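Local coordinates for protein 8-demethyl-8-aminoriboflavin-5'-phosphate synthase (Streptomyces davawensis, PDB 5MLD) that replaces the C-8 methyl group of FMN with an amino group drawn from L-glutamate, a step in the biosynthesis of the antibiotic roseoflavin, at residues A[9-13]-A[97-101]; A[42-47]-A[71-75]; A[89-95]-A[136-141]. All blocks are in the same frame, centred on the assembly; numbering follows the deposited sequence.

How the contacts relate
Contacts 1 and 3 both touch the bound 8-demethyl-8-aminoriboflavin-5'-phosphate, the first at its phosphate and the third chiefly at its ring system; contact 2 lies further back, with the side chain of Val44 about 11 Å from the ligand. The centre of contact 1 is 11 Å from those of both others. Toward contact 2, Asn9 N lies 2.9 Å from Val42 O, a probable hydrogen bond joining neighbouring strands. Toward contact 3, Thr97 N and Thr89 OG1 are 3.1 Å apart, also probably bonded. Contacts 2 and 3 do not touch: their centres are 22 Å apart and their nearest atoms about 8 Å, although both reach the same central sheet.

Contact 1 (A[9-13]-A[97-101]); sequences NTTLR and TSAAH. With 8DP (8-demethyl-8-aminoriboflavin-5'-phosphate), chain I.
The phosphate-binding loop after strand 4-9 is pinned to the start of helix 98-107 where Thr10 meets Thr97. Thr97 OG1 donates to Thr10 O at 2.6 Å, arriving 30° out of the carbonyl plane. The same hydroxyl caps the helix by accepting from Ala100 N at 3.2 Å with an N-H...O angle of 173°. With OG1 between the backbone N and the carbonyl carbon of Thr97 (chi1 64°), the hydroxyl is placed to serve both bonds. Thr10 rests on Ala100 CB through its own OG1 and CG2, while Leu12 sends one methyl, CD2, to within 3.8 Å of Ala99 CB. Leu12 CD2 also passes Ser98 OG, whose polar partners include Glu105 of the second subunit. On the ligand side, an Asx turn folds the loop: Asn9 OD1 accepts from Thr11 N at 2.9 Å. Phosphate oxygen O3 then receives Thr11 OG1 at 2.6 Å and, in the guanidinium plane, Arg13 NH2 at 3.0 Å. Arg13 NH1 makes a salt bridge with Asp58 of the second subunit. Arg13 is also known to help position the donor glutamate. A loop gripping phosphate straight after the first strand is the hallmark of flavodoxin-like FMN sites.

Contact 2 (A[42-47]-A[71-75]); sequences VRVIDH and EWPWL
His47 and Glu71 join through a nearly straight hydrogen bond: His47 ND1 donates to Glu71 OE1 at 2.7 Å. The acceptor lies close to the imidazole plane, and the nitrogen comes to the syn side of the carboxylate, 34° out of the carboxylate plane, with ring and carboxylate planes steeply turned against each other. Over one face of the imidazole sits the far rim of the Trp74 indole, with CZ3 above the ring centre and Trp74 CH2 3.4 Å from His47 CE1. The centroids of the His47 ring and the Trp74 six-membered ring are 4.5 Å apart and the planes 33° from parallel, an oblique meeting. His47 is thus held at its edge by a carboxylate and on a face by an aromatic group. The same Trp74 CH2 touches Val42 CG1 at 4.1 Å, and Leu75 continues the apolar patch, its CD2 lying 4.2 Å from Val44 CG1 and its CD1 touching Val42 CG1.

In the second shell, Glu71 OE2 accepts from Asp48 N, so both carboxylate oxygens are engaged by consecutive residues. His47 N bonds to Val44 O at 3.0 Å, closing the short 3-10 turn of residues 44-46 from which the histidine emerges. Trp74 CG is anti to the backbone N (chi1 167°), which places the indole over the imidazole of His47. Glu71 itself occupies the N-cap position of helix 72-81.

The contact therefore ties the end of strand 38-43 to the start of helix 72-81, one of the helices packed on the central sheet of the flavodoxin-like fold. Strand 4-9 pairs with Val42, its Leu8 packs against Val42, Val44 and Leu75, and helix 98-107 supplies Ala99 to Val44 and Ile103 to Leu75.

Contact 3 (A[89-95]-A[136-141]); sequences TPITLNM and DGAHHV. With 8DP (8-demethyl-8-aminoriboflavin-5'-phosphate), chain I.
Asn94 OD1 is held by His140 ND1, which donates to it at 2.8 Å with an N-H...O angle of 170°; the oxygen lies in the imidazole plane, while amide and ring planes are 45° apart. A water lies 3.0 Å from Asn94 OD1 and near Asp136 OD2, able to donate to either. Asn94 ND2 makes a weak bond to Asp136 OD2 at 3.5 Å. The Asp136 carboxylate has firmer partners in the fourth subunit, among them Gly137 N and His139 N, and His140 NE2 bonds to His140 of the second subunit.

Asn94 belongs to a type I' turn, Thr92 to Met95, that leads from strand 84-92 of the flavodoxin-like sheet back to the antiparallel strand 95-96 and lines the flavin pocket. The turn offers its backbone to the ligand: Leu93 N donates to N3, and Asn94 N to O8 at 2.9 Å. From the loop before helix 138-152, Asp136 N reaches O9 at 2.7 Å, and ligand N5 donates to Asp136 O. Ile91 CG2 lies over a face of the flavin, near N5 and C15, while its CD1 lies 3.7 Å from Ala138 N. Val141, with CG2 anti to its carbonyl carbon, presses that methyl against the Met95 backbone, 3.4 Å from Met95 C.

Contact 1 (A[9-13]-A[97-101])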
loop_
_atom_site.group_PDB
_atom_site.type_symbol
_atom_site.label_atom_id
_atom_site.label_comp_id
_atom_site.label_asym_id
_atom_site.label_seq_id
_atom_site.Cartn_x
_atom_site.Cartn_y
_atom_site.Cartn_z
ATOM N N ASN A 9 0.545 -19.715 -11.251
ATOM C CA ASN A 9 1.910 -19.240 -11.070
ATOM C C ASN A 9 2.116 -18.062 -12.013
ATOM O O ASN A 9 2.118 -18.232 -13.238
ATOM C CB ASN A 9 2.922 -20.349 -11.356
ATOM C CG ASN A 9 4.323 -19.918 -11.036
ATOM O OD1 ASN A 9 4.601 -18.723 -10.984
ATOM N ND2 ASN A 9 5.211 -20.878 -10.809
ATOM N N THR A 10 2.309 -16.868 -11.449
ATOM C CA THR A 10 2.409 -15.668 -12.275
ATOM C C THR A 10 3.855 -15.205 -12.461
ATOM O O THR A 10 4.092 -14.021 -12.737
ATOM C CB THR A 10 1.530 -14.557 -11.689
ATOM O OG1 THR A 10 1.910 -14.299 -10.339
ATOM C CG2 THR A 10 0.051 -15.024 -11.661
ATOM N N THR A 11 4.816 -16.123 -12.339
ATOM C CA THR A 11 6.204 -15.819 -12.662
ATOM C C THR A 11 6.336 -15.310 -14.097
ATOM O O THR A 11 5.543 -15.646 -14.981
ATOM C CB THR A 11 7.075 -17.072 -12.490
ATOM O OG1 THR A 11 8.431 -16.754 -12.812
ATOM C CG2 THR A 11 6.601 -18.196 -13.417
ATOM N N LEU A 12 7.374 -14.511 -14.329
ATOM C CA LEU A 12 7.636 -13.952 -15.647
ATOM C C LEU A 12 8.516 -14.833 -16.523
ATOM O O LEU A 12 8.738 -14.483 -17.688
ATOM C CB LEU A 12 8.288 -12.573 -15.509
ATOM C CG LEU A 12 7.355 -11.565 -14.846
ATOM C CD1 LEU A 12 8.074 -10.231 -14.687
ATOM C CD2 LEU A 12 6.073 -11.399 -15.649
ATOM N N ARG A 13 9.011 -15.953 -16.012
ATOM C CA ARG A 13 9.860 -16.832 -16.807
ATOM C C ARG A 13 9.036 -17.993 -17.360
ATOM O O ARG A 13 8.298 -18.648 -16.623
ATOM C CB ARG A 13 11.050 -17.328 -15.984
ATOM C CG ARG A 13 10.722 -18.317 -14.870
ATOM C CD ARG A 13 11.842 -18.378 -13.842
ATOM N NE ARG A 13 11.794 -17.224 -12.959
ATOM C CZ ARG A 13 12.622 -16.184 -13.000
ATOM N NH1 ARG A 13 13.606 -16.128 -13.894
ATOM N NH2 ARG A 13 12.447 -15.187 -12.135
ATOM N N THR A 97 3.367 -9.702 -9.690
ATOM C CA THR A 97 4.048 -9.480 -10.966
ATOM C C THR A 97 3.132 -8.796 -11.980
ATOM O O THR A 97 1.906 -8.752 -11.830
ATOM C CB THR A 97 4.555 -10.778 -11.587
ATOM O OG1 THR A 97 3.439 -11.628 -11.899
ATOM C CG2 THR A 97 5.539 -11.484 -10.677
ATOM N N SER A 98 3.748 -8.261 -13.047
ATOM C CA SER A 98 2.938 -7.670 -14.108
ATOM C C SER A 98 2.030 -8.710 -14.753
ATOM O O SER A 98 0.945 -8.365 -15.246
ATOM C CB SER A 98 3.820 -7.006 -15.173
ATOM O OG SER A 98 4.692 -7.953 -15.762
ATOM N N ALA A 99 2.447 -9.986 -14.753
ATOM C CA ALA A 99 1.602 -11.049 -15.304
ATOM C C ALA A 99 0.331 -11.249 -14.482
ATOM O O ALA A 99 -0.763 -11.392 -15.046
ATOM C CB ALA A 99 2.385 -12.360 -15.387
ATOM N N ALA A 100 0.461 -11.296 -13.155
ATOM C CA ALA A 100 -0.712 -11.321 -12.282
ATOM C C ALA A 100 -1.581 -10.094 -12.518
ATOM O O ALA A 100 -2.818 -10.170 -12.519
ATOM C CB ALA A 100 -0.261 -11.390 -10.818
ATOM N N HIS A 101 -0.933 -8.957 -12.754
ATOM C CA HIS A 101 -1.626 -7.691 -12.938
ATOM C C HIS A 101 -2.510 -7.716 -14.184
ATOM O O HIS A 101 -3.661 -7.257 -14.152
ATOM C CB HIS A 101 -0.553 -6.604 -13.025
ATOM C CG HIS A 101 -1.029 -5.217 -12.754
ATOM N ND1 HIS A 101 -0.174 -4.241 -12.294
ATOM C CD2 HIS A 101 -2.241 -4.626 -12.893
ATOM C CE1 HIS A 101 -0.841 -3.112 -12.143
ATOM N NE2 HIS A 101 -2.093 -3.310 -12.516
HETATM C C4 8DP I . 11.647 -11.536 -6.638
HETATM C C5 8DP I . 12.777 -10.548 -6.329
HETATM C C8 8DP I . 12.666 -8.455 -10.040
HETATM N N3 8DP I . 11.003 -6.632 -6.692
HETATM C C2 8DP I . 11.706 -14.072 -7.117
HETATM N N2 8DP I . 13.220 -9.035 -11.237
HETATM N N1 8DP I . 12.180 -9.153 -6.458
HETATM C C6 8DP I . 12.134 -8.527 -7.661
HETATM O O6 8DP I . 13.175 -12.602 -8.204
HETATM N N4 8DP I . 11.661 -9.160 -4.165
HETATM C C12 8DP I . 11.559 -7.242 -7.770
HETATM C C13 8DP I . 11.631 -8.547 -5.374
HETATM C C14 8DP I . 11.035 -7.284 -5.496
HETATM C C15 8DP I . 10.486 -6.707 -4.344
HETATM C C16 8DP I . 11.131 -8.579 -3.107
HETATM C C1 8DP I . 11.513 -14.951 -8.357
HETATM C C3 8DP I . 11.888 -12.656 -7.663
HETATM C C7 8DP I . 12.720 -9.130 -8.803
HETATM C C9 8DP I . 12.070 -7.163 -10.126
HETATM O O1 8DP I . 8.906 -17.628 -9.414
HETATM P P1 8DP I . 10.078 -16.651 -9.651
HETATM O O2 8DP I . 11.396 -17.470 -9.883
HETATM O O3 8DP I . 9.811 -15.724 -10.830
HETATM O O4 8DP I . 10.290 -15.780 -8.308
HETATM O O5 8DP I . 10.615 -14.240 -6.282
HETATM O O7 8DP I . 10.527 -11.472 -6.096
HETATM C C10 8DP I . 12.010 -6.420 -11.444
HETATM C C11 8DP I . 11.525 -6.583 -9.009
HETATM O O8 8DP I . 9.867 -5.458 -4.393
HETATM N N5 8DP I . 10.543 -7.370 -3.182
HETATM O O9 8DP I . 11.138 -9.205 -1.836
#

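Contact 2 (A[42-47]-A[71-75])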
loop_
_atom_site.group_PDB
_atom_site.type_symbol
_atom_site.label_atom_id
_atom_site.label_comp_id
_atom_site.label_asym_id
_atom_site.label_seq_id
_atom_site.Cartn_x
_atom_site.Cartn_y
_atom_site.Cartn_z
ATOM N N VAL A 42 -1.486 -23.540 -13.470
ATOM C CA VAL A 42 -1.302 -22.892 -14.765
ATOM C C VAL A 42 -0.221 -21.842 -14.596
ATOM O O VAL A 42 -0.283 -21.041 -13.658
ATOM C CB VAL A 42 -2.610 -22.256 -15.267
ATOM C CG1 VAL A 42 -2.348 -21.354 -16.450
ATOM C CG2 VAL A 42 -3.606 -23.356 -15.644
ATOM N N ARG A 43 0.793 -21.867 -15.466
ATOM C CA ARG A 43 1.803 -20.804 -15.454
ATOM C C ARG A 43 1.391 -19.822 -16.535
ATOM O O ARG A 43 1.533 -20.106 -17.725
ATOM C CB ARG A 43 3.221 -21.317 -15.690
ATOM C CG ARG A 43 4.199 -20.162 -15.567
ATOM C CD ARG A 43 5.660 -20.604 -15.810
ATOM N NE ARG A 43 6.111 -21.620 -14.856
ATOM C CZ ARG A 43 7.384 -21.966 -14.693
ATOM N NH1 ARG A 43 8.318 -21.356 -15.401
ATOM N NH2 ARG A 43 7.735 -22.901 -13.813
ATOM N N VAL A 44 0.836 -18.682 -16.112
ATOM C CA VAL A 44 0.064 -17.858 -17.028
ATOM C C VAL A 44 0.946 -17.260 -18.120
ATOM O O VAL A 44 0.478 -17.056 -19.245
ATOM C CB VAL A 44 -0.704 -16.767 -16.249
ATOM C CG1 VAL A 44 -1.614 -17.403 -15.200
ATOM C CG2 VAL A 44 0.252 -15.821 -15.571
ATOM N N ILE A 45 2.228 -17.007 -17.831
ATOM C CA ILE A 45 3.117 -16.414 -18.827
ATOM C C ILE A 45 3.368 -17.363 -19.995
ATOM O O ILE A 45 3.796 -16.920 -21.071
ATOM C CB ILE A 45 4.448 -15.968 -18.175
ATOM C CG1 ILE A 45 5.185 -14.955 -19.054
ATOM C CG2 ILE A 45 5.375 -17.149 -17.878
ATOM C CD1 ILE A 45 4.561 -13.601 -19.069
ATOM N N ASP A 46 3.116 -18.662 -19.825
ATOM C CA ASP A 46 3.272 -19.586 -20.945
ATOM C C ASP A 46 2.215 -19.381 -22.007
ATOM O O ASP A 46 2.355 -19.911 -23.113
ATOM C CB ASP A 46 3.160 -21.042 -20.500
ATOM C CG ASP A 46 4.301 -21.480 -19.605
ATOM O OD1 ASP A 46 5.345 -20.793 -19.560
ATOM O OD2 ASP A 46 4.136 -22.518 -18.938
ATOM N N HIS A 47 1.159 -18.659 -21.680
ATOM C CA HIS A 47 -0.020 -18.561 -22.518
ATOM C C HIS A 47 -0.165 -17.170 -23.109
ATOM O O HIS A 47 0.225 -16.170 -22.500
ATOM C CB HIS A 47 -1.253 -18.926 -21.702
ATOM C CG HIS A 47 -1.223 -20.335 -21.223
ATOM N ND1 HIS A 47 -1.632 -21.391 -22.010
ATOM C CD2 HIS A 47 -0.761 -20.876 -20.070
ATOM C CE1 HIS A 47 -1.449 -22.522 -21.348
ATOM N NE2 HIS A 47 -0.931 -22.234 -20.168
ATOM N N GLU A 71 -5.703 -16.753 -25.740
ATOM C CA GLU A 71 -6.027 -17.844 -24.828
ATOM C C GLU A 71 -6.777 -17.381 -23.584
ATOM O O GLU A 71 -6.921 -18.163 -22.636
ATOM C CB GLU A 71 -4.761 -18.580 -24.399
ATOM C CG GLU A 71 -4.018 -19.274 -25.522
ATOM C CD GLU A 71 -2.846 -20.061 -24.991
ATOM O OE1 GLU A 71 -3.065 -21.003 -24.206
ATOM O OE2 GLU A 71 -1.705 -19.714 -25.320
ATOM N N TRP A 72 -7.224 -16.132 -23.545
ATOM C CA TRP A 72 -7.958 -15.676 -22.367
ATOM C C TRP A 72 -9.283 -16.409 -22.152
ATOM O O TRP A 72 -9.572 -16.768 -20.997
ATOM C CB TRP A 72 -8.169 -14.160 -22.437
ATOM C CG TRP A 72 -9.013 -13.644 -21.300
ATOM C CD1 TRP A 72 -10.214 -13.006 -21.405
ATOM C CD2 TRP A 72 -8.735 -13.743 -19.896
ATOM N NE1 TRP A 72 -10.688 -12.675 -20.160
ATOM C CE2 TRP A 72 -9.804 -13.125 -19.215
ATOM C CE3 TRP A 72 -7.687 -14.292 -19.147
ATOM C CZ2 TRP A 72 -9.857 -13.039 -17.826
ATOM C CZ3 TRP A 72 -7.743 -14.205 -17.762
ATOM C CH2 TRP A 72 -8.821 -13.579 -17.122
ATOM N N PRO A 73 -10.129 -16.649 -23.167
ATOM C CA PRO A 73 -11.370 -17.404 -22.892
ATOM C C PRO A 73 -11.116 -18.741 -22.216
ATOM O O PRO A 73 -11.823 -19.104 -21.266
ATOM C CB PRO A 73 -11.990 -17.572 -24.288
ATOM C CG PRO A 73 -11.522 -16.360 -25.032
ATOM C CD PRO A 73 -10.098 -16.136 -24.552
ATOM N N TRP A 74 -10.104 -19.477 -22.684
ATOM C CA TRP A 74 -9.713 -20.731 -22.046
ATOM C C TRP A 74 -9.380 -20.527 -20.566
ATOM O O TRP A 74 -9.872 -21.261 -19.700
ATOM C CB TRP A 74 -8.522 -21.329 -22.798
ATOM C CG TRP A 74 -7.817 -22.444 -22.098
ATOM C CD1 TRP A 74 -8.166 -23.763 -22.106
ATOM C CD2 TRP A 74 -6.610 -22.352 -21.312
ATOM N NE1 TRP A 74 -7.264 -24.494 -21.365
ATOM C CE2 TRP A 74 -6.303 -23.651 -20.866
ATOM C CE3 TRP A 74 -5.772 -21.297 -20.942
ATOM C CZ2 TRP A 74 -5.188 -23.927 -20.068
ATOM C CZ3 TRP A 74 -4.665 -21.574 -20.147
ATOM C CH2 TRP A 74 -4.385 -22.876 -19.720
ATOM N N LEU A 75 -8.549 -19.526 -20.254
ATOM C CA LEU A 75 -8.168 -19.307 -18.857
ATOM C C LEU A 75 -9.339 -18.785 -18.030
ATOM O O LEU A 75 -9.514 -19.199 -16.878
ATOM C CB LEU A 75 -6.982 -18.340 -18.767
ATOM C CG LEU A 75 -6.428 -18.032 -17.368
ATOM C CD1 LEU A 75 -6.144 -19.288 -16.566
ATOM C CD2 LEU A 75 -5.165 -17.150 -17.452
#

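Contact 3 (A[89-95]-A[136-141])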
loop_
_atom_site.group_PDB
_atom_site.type_symbol
_atom_site.label_atom_id
_atom_site.label_comp_id
_atom_site.label_asym_id
_atom_site.label_seq_id
_atom_site.Cartn_x
_atom_site.Cartn_y
_atom_site.Cartn_z
ATOM N N THR A 89 2.278 -15.704 -6.664
ATOM C CA THR A 89 2.975 -14.669 -7.396
ATOM C C THR A 89 4.334 -14.369 -6.780
ATOM O O THR A 89 4.468 -14.269 -5.554
ATOM C CB THR A 89 2.134 -13.375 -7.462
ATOM O OG1 THR A 89 2.824 -12.409 -8.263
ATOM C CG2 THR A 89 1.850 -12.795 -6.060
ATOM N N PRO A 90 5.365 -14.228 -7.607
ATOM C CA PRO A 90 6.557 -13.515 -7.152
ATOM C C PRO A 90 6.178 -12.074 -6.855
ATOM O O PRO A 90 5.141 -11.572 -7.302
ATOM C CB PRO A 90 7.517 -13.603 -8.348
ATOM C CG PRO A 90 6.904 -14.543 -9.317
ATOM C CD PRO A 90 5.433 -14.584 -9.034
ATOM N N ILE A 91 7.050 -11.386 -6.123
ATOM C CA ILE A 91 6.868 -9.965 -5.832
ATOM C C ILE A 91 7.761 -9.151 -6.757
ATOM O O ILE A 91 8.968 -9.407 -6.833
ATOM C CB ILE A 91 7.190 -9.658 -4.365
ATOM C CG1 ILE A 91 6.212 -10.441 -3.474
ATOM C CG2 ILE A 91 7.167 -8.118 -4.125
ATOM C CD1 ILE A 91 6.575 -10.495 -1.990
ATOM N N THR A 92 7.182 -8.165 -7.455
ATOM C CA THR A 92 8.007 -7.203 -8.193
ATOM C C THR A 92 7.522 -5.800 -7.877
ATOM O O THR A 92 6.322 -5.526 -7.968
ATOM C CB THR A 92 8.013 -7.423 -9.726
ATOM O OG1 THR A 92 6.705 -7.229 -10.296
ATOM C CG2 THR A 92 8.558 -8.797 -10.096
ATOM N N LEU A 93 8.470 -4.916 -7.544
ATOM C CA LEU A 93 8.191 -3.515 -7.226
ATOM C C LEU A 93 7.208 -3.386 -6.065
ATOM O O LEU A 93 6.359 -2.492 -6.071
ATOM C CB LEU A 93 7.650 -2.757 -8.446
ATOM C CG LEU A 93 8.231 -3.127 -9.814
ATOM C CD1 LEU A 93 7.405 -2.496 -10.902
ATOM C CD2 LEU A 93 9.679 -2.719 -9.894
ATOM N N ASN A 94 7.280 -4.305 -5.101
ATOM C CA ASN A 94 6.355 -4.355 -3.969
ATOM C C ASN A 94 4.912 -4.587 -4.409
ATOM O O ASN A 94 3.977 -4.210 -3.690
ATOM C CB ASN A 94 6.430 -3.078 -3.118
ATOM C CG ASN A 94 6.617 -3.379 -1.639
ATOM O OD1 ASN A 94 5.787 -3.041 -0.810
ATOM N ND2 ASN A 94 7.713 -4.030 -1.317
ATOM N N MET A 95 4.711 -5.181 -5.590
ATOM C CA MET A 95 3.400 -5.603 -6.065
ATOM C C MET A 95 3.466 -7.070 -6.478
ATOM O O MET A 95 4.531 -7.703 -6.455
ATOM C CB MET A 95 2.933 -4.754 -7.259
ATOM C CG MET A 95 2.815 -3.269 -6.963
ATOM S SD MET A 95 2.418 -2.336 -8.457
ATOM C CE MET A 95 4.053 -2.077 -9.117
ATOM N N ASP A 136 10.958 -8.459 0.734
ATOM C CA ASP A 136 9.959 -7.548 1.292
ATOM C C ASP A 136 8.765 -7.388 0.357
ATOM O O ASP A 136 8.930 -7.341 -0.862
ATOM C CB ASP A 136 10.615 -6.186 1.560
ATOM C CG ASP A 136 9.687 -5.205 2.208
ATOM O OD1 ASP A 136 9.123 -5.518 3.278
ATOM O OD2 ASP A 136 9.529 -4.107 1.646
ATOM N N GLY A 137 7.566 -7.278 0.944
ATOM C CA GLY A 137 6.388 -6.913 0.167
ATOM C C GLY A 137 5.194 -7.841 0.329
ATOM O O GLY A 137 4.129 -7.584 -0.243
ATOM N N ALA A 138 5.359 -8.908 1.113
ATOM C CA ALA A 138 4.340 -9.957 1.166
ATOM C C ALA A 138 3.000 -9.419 1.673
ATOM O O ALA A 138 1.961 -9.612 1.032
ATOM C CB ALA A 138 4.828 -11.113 2.037
ATOM N N HIS A 139 2.991 -8.768 2.836
ATOM C CA HIS A 139 1.699 -8.324 3.377
ATOM C C HIS A 139 1.074 -7.202 2.540
ATOM O O HIS A 139 -0.161 -7.100 2.438
ATOM C CB HIS A 139 1.878 -7.919 4.843
ATOM C CG HIS A 139 2.193 -9.083 5.735
ATOM N ND1 HIS A 139 3.454 -9.322 6.242
ATOM C CD2 HIS A 139 1.418 -10.106 6.166
ATOM C CE1 HIS A 139 3.438 -10.430 6.960
ATOM N NE2 HIS A 139 2.212 -10.921 6.937
ATOM N N HIS A 140 1.902 -6.363 1.930
ATOM C CA HIS A 140 1.402 -5.314 1.043
ATOM C C HIS A 140 0.722 -5.913 -0.188
ATOM O O HIS A 140 -0.391 -5.519 -0.558
ATOM C CB HIS A 140 2.566 -4.399 0.648
ATOM C CG HIS A 140 2.168 -3.226 -0.199
ATOM N ND1 HIS A 140 3.076 -2.516 -0.953
ATOM C CD2 HIS A 140 0.968 -2.629 -0.395
ATOM C CE1 HIS A 140 2.451 -1.537 -1.586
ATOM N NE2 HIS A 140 1.173 -1.578 -1.257
ATOM N N VAL A 141 1.368 -6.894 -0.821
ATOM C CA VAL A 141 0.768 -7.537 -1.983
ATOM C C VAL A 141 -0.503 -8.273 -1.591
ATOM O O VAL A 141 -1.510 -8.222 -2.309
ATOM C CB VAL A 141 1.784 -8.487 -2.652
ATOM C CG1 VAL A 141 1.123 -9.254 -3.763
ATOM C CG2 VAL A 141 2.955 -7.689 -3.208
HETATM C C4 8DP I . 11.647 -11.536 -6.638
HETATM C C5 8DP I . 12.777 -10.548 -6.329
HETATM C C8 8DP I . 12.666 -8.455 -10.040
HETATM N N3 8DP I . 11.003 -6.632 -6.692
HETATM C C2 8DP I . 11.706 -14.072 -7.117
HETATM N N2 8DP I . 13.220 -9.035 -11.237
HETATM N N1 8DP I . 12.180 -9.153 -6.458
HETATM C C6 8DP I . 12.134 -8.527 -7.661
HETATM O O6 8DP I . 13.175 -12.602 -8.204
HETATM N N4 8DP I . 11.661 -9.160 -4.165
HETATM C C12 8DP I . 11.559 -7.242 -7.770
HETATM C C13 8DP I . 11.631 -8.547 -5.374
HETATM C C14 8DP I . 11.035 -7.284 -5.496
HETATM C C15 8DP I . 10.486 -6.707 -4.344
HETATM C C16 8DP I . 11.131 -8.579 -3.107
HETATM C C1 8DP I . 11.513 -14.951 -8.357
HETATM C C3 8DP I . 11.888 -12.656 -7.663
HETATM C C7 8DP I . 12.720 -9.130 -8.803
HETATM C C9 8DP I . 12.070 -7.163 -10.126
HETATM O O1 8DP I . 8.906 -17.628 -9.414
HETATM P P1 8DP I . 10.078 -16.651 -9.651
HETATM O O2 8DP I . 11.396 -17.470 -9.883
HETATM O O3 8DP I . 9.811 -15.724 -10.830
HETATM O O4 8DP I . 10.290 -15.780 -8.308
HETATM O O5 8DP I . 10.615 -14.240 -6.282
HETATM O O7 8DP I . 10.527 -11.472 -6.096
HETATM C C10 8DP I . 12.010 -6.420 -11.444
HETATM C C11 8DP I . 11.525 -6.583 -9.009
HETATM O O8 8DP I . 9.867 -5.458 -4.393
HETATM N N5 8DP I . 10.543 -7.370 -3.182
HETATM O O9 8DP I . 11.138 -9.205 -1.836
HETATM O O HOH W 1 6.634 -3.754 2.004
#